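Local coordinates for tyrosine-protein kinase receptor torso (Bombyx mori, PDB 5AOQ) that acts as the receptor tyrosine kinase for prothoracicotropic hormone (PTTH), which it binds through its second fibronectin type III domain, helping to start metamorphosis, at residues G54-P59 / D133-P138; V58-K63 / I120-L125; I191-Q196 / F213-L218. All coordinates share one frame; numbering follows the deposited sequence.

Contact 1: G54-P59 / D133-P138; sequences GISDVP and DWMEGP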
# COMPACT_ATOMS: atom_id res chain seq x y z
N GLY A 54 16.59 -19.55 -25.51
CA GLY A 54 17.99 -19.93 -25.53
C GLY A 54 18.91 -18.78 -25.18
O GLY A 54 18.49 -17.80 -24.58
N ILE A 55 20.18 -18.92 -25.56
CA ILE A 55 21.20 -17.91 -25.27
C ILE A 55 22.12 -17.72 -26.48
O ILE A 55 22.69 -18.68 -26.99
CB ILE A 55 22.05 -18.30 -24.05
CG1 ILE A 55 21.16 -18.47 -22.82
CG2 ILE A 55 23.12 -17.24 -23.78
CD1 ILE A 55 21.87 -19.06 -21.62
N SER A 56 22.26 -16.48 -26.93
CA SER A 56 23.04 -16.18 -28.13
C SER A 56 24.46 -15.74 -27.81
O SER A 56 24.78 -15.39 -26.67
CB SER A 56 22.34 -15.08 -28.95
OG SER A 56 22.34 -13.85 -28.25
N ASP A 57 25.32 -15.75 -28.83
CA ASP A 57 26.68 -15.25 -28.70
C ASP A 57 26.67 -13.74 -28.61
O ASP A 57 27.62 -13.13 -28.13
CB ASP A 57 27.54 -15.69 -29.89
CG ASP A 57 27.65 -17.20 -30.01
OD1 ASP A 57 27.60 -17.89 -28.96
OD2 ASP A 57 27.80 -17.70 -31.14
N VAL A 58 25.59 -13.14 -29.09
CA VAL A 58 25.45 -11.69 -29.15
C VAL A 58 25.58 -11.05 -27.77
O VAL A 58 24.76 -11.30 -26.89
CB VAL A 58 24.10 -11.28 -29.76
CG1 VAL A 58 23.98 -9.76 -29.86
CG2 VAL A 58 23.91 -11.91 -31.14
N PRO A 59 26.63 -10.23 -27.56
CA PRO A 59 26.69 -9.48 -26.31
C PRO A 59 25.61 -8.42 -26.25
O PRO A 59 25.22 -7.88 -27.29
CB PRO A 59 28.09 -8.85 -26.33
CG PRO A 59 28.85 -9.60 -27.38
CD PRO A 59 27.83 -10.00 -28.39
N ASP A 133 16.39 -15.37 -27.69
CA ASP A 133 17.50 -15.82 -26.84
C ASP A 133 18.16 -14.68 -26.05
O ASP A 133 18.33 -13.57 -26.55
CB ASP A 133 18.54 -16.54 -27.69
CG ASP A 133 17.97 -17.76 -28.38
OD1 ASP A 133 16.74 -17.85 -28.52
OD2 ASP A 133 18.77 -18.64 -28.79
N TRP A 134 18.52 -14.99 -24.81
CA TRP A 134 19.12 -14.01 -23.90
C TRP A 134 20.46 -13.50 -24.41
O TRP A 134 21.22 -14.23 -25.04
CB TRP A 134 19.30 -14.63 -22.51
CG TRP A 134 18.00 -14.91 -21.81
CD1 TRP A 134 17.34 -16.09 -21.75
CD2 TRP A 134 17.22 -13.97 -21.07
NE1 TRP A 134 16.18 -15.95 -21.02
CE2 TRP A 134 16.09 -14.66 -20.59
CE3 TRP A 134 17.36 -12.61 -20.76
CZ2 TRP A 134 15.10 -14.03 -19.82
CZ3 TRP A 134 16.39 -12.00 -20.00
CH2 TRP A 134 15.27 -12.71 -19.54
N MET A 135 20.74 -12.23 -24.12
CA MET A 135 22.01 -11.60 -24.49
C MET A 135 22.78 -11.22 -23.24
O MET A 135 22.25 -10.58 -22.33
CB MET A 135 21.77 -10.37 -25.37
CG MET A 135 21.03 -10.69 -26.66
SD MET A 135 20.97 -9.29 -27.80
CE MET A 135 20.01 -9.99 -29.13
N GLU A 136 24.05 -11.63 -23.20
CA GLU A 136 24.89 -11.43 -22.03
C GLU A 136 25.23 -9.96 -21.82
O GLU A 136 25.71 -9.29 -22.74
CB GLU A 136 26.17 -12.26 -22.17
CG GLU A 136 26.96 -12.43 -20.88
CD GLU A 136 28.08 -13.44 -21.02
OE1 GLU A 136 28.38 -13.84 -22.17
OE2 GLU A 136 28.65 -13.85 -19.99
N GLY A 137 24.97 -9.47 -20.61
CA GLY A 137 25.22 -8.08 -20.27
C GLY A 137 26.42 -7.93 -19.36
O GLY A 137 27.23 -8.85 -19.25
N PRO A 138 26.54 -6.77 -18.70
CA PRO A 138 27.66 -6.52 -17.79
C PRO A 138 27.40 -7.03 -16.38
O PRO A 138 26.31 -7.50 -16.09
CB PRO A 138 27.80 -5.00 -17.81
CG PRO A 138 26.47 -4.47 -18.29
CD PRO A 138 25.62 -5.62 -18.74
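The indole of Trp134 turns an edge to Gly54: its CD1 lies 3.5 Å from Gly54 O, close to the ring plane. The buried Trp134 side chain also packs against Pro18, Phe50, Leu84, Ile86, Trp121 and Thr123. The second flat group, the carboxylate of Asp133, stands beside the Gly54 backbone; with CG beside its own backbone N (chi1 -61°), OD1 comes 3.5 Å from Gly54 N in a weak hydrogen bond. Replacing this side chain with an alanine would probably cost Gly54 N that bond and open a gap alongside the glycine. Two firmer backbone bonds set the parallel register at Ile55 and Trp134. Trp134 N donates to Gly54 O at 2.8 Å, tilted 30° from the carbonyl plane, and Ser56 N reaches Trp134 O at 3.1 Å almost straight (167° at the hydrogen). Ser56 OG adds a weak bond to that same carbonyl, giving it two donors from one residue. Beyond the corner at Asp57, the Val58 and Met135 side chains run alongside one another in the same direction, Val58 CG1 3.7 Å from Met135 SD. Gly54-Ser56 thus pairs in parallel with one edge of strand 134-140, whose other edge is taken by the antiparallel strand 118-124; this short addition lies outside the sheet's outermost strand.

Contact 2: V58-K63 / I120-L125; sequences VPSTVK and IWSTYL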
# COMPACT_ATOMS: atom_id res chain seq x y z
N VAL A 58 25.59 -13.14 -29.09
CA VAL A 58 25.45 -11.69 -29.15
C VAL A 58 25.58 -11.05 -27.77
O VAL A 58 24.76 -11.30 -26.89
CB VAL A 58 24.10 -11.28 -29.76
CG1 VAL A 58 23.98 -9.76 -29.86
CG2 VAL A 58 23.91 -11.91 -31.14
N PRO A 59 26.63 -10.23 -27.56
CA PRO A 59 26.69 -9.48 -26.31
C PRO A 59 25.61 -8.42 -26.25
O PRO A 59 25.22 -7.88 -27.29
CB PRO A 59 28.09 -8.85 -26.33
CG PRO A 59 28.85 -9.60 -27.38
CD PRO A 59 27.83 -10.00 -28.39
N SER A 60 25.12 -8.13 -25.06
CA SER A 60 24.05 -7.16 -24.89
C SER A 60 24.56 -5.73 -25.06
O SER A 60 25.69 -5.42 -24.68
CB SER A 60 23.40 -7.33 -23.52
OG SER A 60 22.19 -6.61 -23.46
N THR A 61 23.73 -4.87 -25.64
CA THR A 61 24.11 -3.48 -25.88
C THR A 61 23.81 -2.60 -24.67
O THR A 61 24.06 -1.40 -24.69
CB THR A 61 23.38 -2.89 -27.11
OG1 THR A 61 21.97 -2.88 -26.87
CG2 THR A 61 23.67 -3.71 -28.36
N VAL A 62 23.27 -3.21 -23.62
CA VAL A 62 22.93 -2.49 -22.40
C VAL A 62 24.15 -1.80 -21.80
O VAL A 62 25.27 -2.28 -21.94
CB VAL A 62 22.31 -3.45 -21.35
CG1 VAL A 62 22.07 -2.74 -20.02
CG2 VAL A 62 21.02 -4.03 -21.87
N LYS A 63 23.91 -0.66 -21.16
CA LYS A 63 24.96 0.07 -20.46
C LYS A 63 24.47 0.55 -19.10
O LYS A 63 23.44 1.21 -18.99
CB LYS A 63 25.44 1.26 -21.29
CG LYS A 63 26.81 1.08 -21.93
CD LYS A 63 27.93 0.88 -20.90
CE LYS A 63 28.04 2.04 -19.93
NZ LYS A 63 29.18 1.87 -18.98
N ILE A 120 23.40 -8.68 -15.63
CA ILE A 120 22.24 -8.23 -16.38
C ILE A 120 22.07 -9.09 -17.63
O ILE A 120 23.04 -9.39 -18.32
CB ILE A 120 22.37 -6.75 -16.80
CG1 ILE A 120 22.72 -5.88 -15.58
CG2 ILE A 120 21.08 -6.27 -17.46
CD1 ILE A 120 23.08 -4.45 -15.93
N TRP A 121 20.83 -9.48 -17.91
CA TRP A 121 20.50 -10.18 -19.15
C TRP A 121 19.27 -9.55 -19.79
O TRP A 121 18.27 -9.30 -19.11
CB TRP A 121 20.27 -11.67 -18.89
CG TRP A 121 21.52 -12.42 -18.53
CD1 TRP A 121 22.09 -12.52 -17.30
CD2 TRP A 121 22.35 -13.16 -19.43
NE1 TRP A 121 23.23 -13.29 -17.37
CE2 TRP A 121 23.41 -13.70 -18.66
CE3 TRP A 121 22.30 -13.44 -20.80
CZ2 TRP A 121 24.41 -14.48 -19.23
CZ3 TRP A 121 23.30 -14.22 -21.35
CH2 TRP A 121 24.34 -14.73 -20.57
N SER A 122 19.36 -9.29 -21.09
CA SER A 122 18.33 -8.57 -21.83
C SER A 122 17.66 -9.43 -22.90
O SER A 122 18.25 -10.38 -23.40
CB SER A 122 18.93 -7.32 -22.48
OG SER A 122 19.88 -7.65 -23.48
N THR A 123 16.42 -9.08 -23.24
CA THR A 123 15.66 -9.76 -24.28
C THR A 123 14.69 -8.83 -24.99
O THR A 123 14.20 -7.87 -24.40
CB THR A 123 14.87 -10.96 -23.71
OG1 THR A 123 15.77 -11.92 -23.17
CG2 THR A 123 14.01 -11.62 -24.77
N TYR A 124 14.43 -9.11 -26.26
CA TYR A 124 13.37 -8.43 -27.01
C TYR A 124 12.12 -9.30 -27.08
O TYR A 124 12.20 -10.49 -27.42
CB TYR A 124 13.85 -8.09 -28.43
CG TYR A 124 15.04 -7.15 -28.45
CD1 TYR A 124 14.86 -5.78 -28.29
CD2 TYR A 124 16.33 -7.62 -28.63
CE1 TYR A 124 15.93 -4.91 -28.31
CE2 TYR A 124 17.41 -6.76 -28.66
CZ TYR A 124 17.20 -5.41 -28.50
OH TYR A 124 18.27 -4.53 -28.52
N LEU A 125 10.98 -8.71 -26.75
CA LEU A 125 9.71 -9.44 -26.72
C LEU A 125 8.95 -9.34 -28.04
O LEU A 125 9.00 -8.32 -28.71
CB LEU A 125 8.83 -8.91 -25.58
CG LEU A 125 9.18 -9.39 -24.17
CD1 LEU A 125 8.50 -8.51 -23.13
CD2 LEU A 125 8.76 -10.84 -23.99
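Across from Ser122, the backbone at Ser60 is 6.6 Å away CA to CA, too far for strand pairing, so the 58-63 segment is joined to strand 120-124 through side chains. The centre of the contact is a meeting of two serine hydroxyls: Ser60 OG and Ser122 OG are 2.5 Å apart in a hydrogen bond whose donor could be either one. The two side chains arrive by different torsions. Ser60 carries its OG opposite the backbone N (chi1 -167°), whereas Ser122 holds its OG between N and the carbonyl carbon (chi1 66°), and both residues aim their CB at the other segment. Val62 packs next to this bond, against the side of strand 120-124 that carries Ile120 and Ser122. Its CG2 branch lies 3.9 Å from Ser122 CB, and its CG1 branch makes a looser apolar approach of 4.5 Å to Ile120 CG2. Phe85 of strand 83-88 touches both Val62 and Ser122, and Leu87 packs on Ile120, so apolar side chains adjoin the hydroxyl pair. Ser60 is also tied by its backbone to Glu136 in strand 134-140, which lies next to strand 118-124 in the sheet; one residue thus reaches two adjacent strands, by main chain to the first and by hydroxyl to the second. The chemistry is that of a hydroxyl-hydroxyl hydrogen bond set beside apolar side chains: the bond gives the hydroxyl of buried Ser122 a polar partner and probably limits its rotation, while Val62 and Ile120 contribute apolar packing, the Val62-Ile120 approach being a loose one.

Contact 3: I191-Q196 / F213-L218; sequences IANICQ and FDVENL
This is a piece of the buried core between the two sheets of the second FN3 domain, where strand 191-195 of one sheet faces strand 213-216 of the other, with axes 9.4 Å apart at closest approach and 24° between their directions. Ile191 sets its CG2 methyl squarely over one face of the Phe213 ring, 3.5 Å from the centroid in a CH-pi contact. The torsion that brings it there places CG2 opposite the backbone N, CG1 lying beside that N (chi1 -54°). Asn193 follows two residues on: its CB is 3.9 Å from Phe213 CE2, and its amide end crosses over the methyls of Val215. At the far end Cys195 SG, disulfide-bonded to Cys224, meets the CD2 methyl of Leu218. Ala192 and Ile194 point away from this core, and both pack on Ile23 of the PTTH chain, so the strand has one face in the domain interior and the other at the hormone. Asp190 and Lys204, both implicated in binding PTTH, have side chains about 6 Å from that of Ile191. Such face-to-face packing of inward side chains from two antiparallel sheets is typical of the FN3 beta sandwich.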
# COMPACT_ATOMS: atom_id res chain seq x y z
N ILE A 191 14.55 13.19 -6.34
CA ILE A 191 14.12 14.48 -5.82
C ILE A 191 12.85 14.38 -4.99
O ILE A 191 11.90 13.70 -5.38
CB ILE A 191 13.87 15.50 -6.96
CG1 ILE A 191 15.09 15.60 -7.87
CG2 ILE A 191 13.48 16.86 -6.39
CD1 ILE A 191 15.11 14.58 -8.98
N ALA A 192 12.85 15.06 -3.85
CA ALA A 192 11.65 15.18 -3.02
C ALA A 192 11.44 16.65 -2.64
O ALA A 192 12.38 17.32 -2.23
CB ALA A 192 11.77 14.32 -1.78
N ASN A 193 10.21 17.14 -2.77
CA ASN A 193 9.91 18.53 -2.45
C ASN A 193 8.60 18.68 -1.68
O ASN A 193 7.60 18.03 -2.01
CB ASN A 193 9.85 19.38 -3.72
CG ASN A 193 9.58 20.84 -3.44
OD1 ASN A 193 10.18 21.43 -2.54
ND2 ASN A 193 8.67 21.43 -4.20
N ILE A 194 8.61 19.54 -0.67
CA ILE A 194 7.44 19.78 0.16
C ILE A 194 7.37 21.25 0.59
O ILE A 194 8.40 21.91 0.75
CB ILE A 194 7.43 18.86 1.40
CG1 ILE A 194 6.16 19.04 2.23
CG2 ILE A 194 8.67 19.12 2.26
CD1 ILE A 194 4.88 18.67 1.50
N CYS A 195 6.15 21.75 0.77
CA CYS A 195 5.92 23.11 1.25
C CYS A 195 4.88 23.13 2.36
O CYS A 195 4.09 22.20 2.49
CB CYS A 195 5.47 24.02 0.11
SG CYS A 195 6.68 24.24 -1.21
N GLN A 196 4.87 24.22 3.13
CA GLN A 196 3.96 24.35 4.27
C GLN A 196 2.49 24.33 3.84
O GLN A 196 1.62 23.93 4.62
CB GLN A 196 4.25 25.65 5.03
CG GLN A 196 3.45 25.83 6.31
CD GLN A 196 3.76 27.15 7.00
OE1 GLN A 196 4.73 27.83 6.66
NE2 GLN A 196 2.93 27.52 7.97
N PHE A 213 14.42 20.27 -12.11
CA PHE A 213 13.21 19.81 -11.45
C PHE A 213 12.15 20.89 -11.41
O PHE A 213 12.37 21.97 -10.88
CB PHE A 213 13.53 19.34 -10.03
CG PHE A 213 12.33 18.81 -9.29
CD1 PHE A 213 11.75 17.61 -9.65
CD2 PHE A 213 11.80 19.51 -8.22
CE1 PHE A 213 10.65 17.12 -8.97
CE2 PHE A 213 10.71 19.02 -7.53
CZ PHE A 213 10.13 17.83 -7.91
N ASP A 214 10.98 20.58 -11.97
CA ASP A 214 9.87 21.53 -12.01
C ASP A 214 8.96 21.32 -10.81
O ASP A 214 8.81 20.20 -10.32
CB ASP A 214 9.08 21.38 -13.31
CG ASP A 214 9.95 21.50 -14.54
OD1 ASP A 214 10.98 22.19 -14.47
OD2 ASP A 214 9.60 20.90 -15.58
N VAL A 215 8.35 22.41 -10.35
CA VAL A 215 7.37 22.35 -9.27
C VAL A 215 6.19 23.25 -9.61
O VAL A 215 6.35 24.31 -10.21
CB VAL A 215 7.98 22.79 -7.92
CG1 VAL A 215 6.95 22.69 -6.80
CG2 VAL A 215 9.19 21.94 -7.59
N GLU A 216 4.99 22.81 -9.21
CA GLU A 216 3.77 23.55 -9.50
C GLU A 216 2.90 23.68 -8.26
O GLU A 216 3.16 23.08 -7.22
CB GLU A 216 2.99 22.86 -10.62
CG GLU A 216 3.80 22.65 -11.89
CD GLU A 216 3.00 21.93 -12.97
OE1 GLU A 216 1.79 21.71 -12.77
OE2 GLU A 216 3.60 21.60 -14.01
N ASN A 217 1.85 24.49 -8.38
CA ASN A 217 0.88 24.70 -7.32
C ASN A 217 1.50 25.33 -6.07
O ASN A 217 0.98 25.17 -4.96
CB ASN A 217 0.21 23.38 -6.95
CG ASN A 217 -0.19 22.57 -8.17
OD1 ASN A 217 -0.48 23.13 -9.22
ND2 ASN A 217 -0.21 21.25 -8.03
N LEU A 218 2.60 26.06 -6.26
CA LEU A 218 3.21 26.80 -5.17
C LEU A 218 2.41 28.07 -4.87
O LEU A 218 1.58 28.48 -5.68
CB LEU A 218 4.66 27.17 -5.50
CG LEU A 218 5.66 26.01 -5.59
CD1 LEU A 218 7.00 26.51 -6.09
CD2 LEU A 218 5.81 25.32 -4.25

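Contacts 1 and 2 form one continuous region of the first FN3 domain: their centres are 6 Å apart, they share Val58 and Pro59, and their other two segments come from adjacent strands of one sheet. The chain first pairs at Gly54-Ser56 with the edge of strand 134-140 in contact 1, then meets side chains of strand 118-124 in contact 2. Contact 3 belongs to the second FN3 domain, with its centre about 43 Å from that of contact 1 and 37 Å from that of contact 2; even the nearest atoms of contacts 2 and 3 are about 19 Å apart. Among the three, contact 3 is the one beside the hormone.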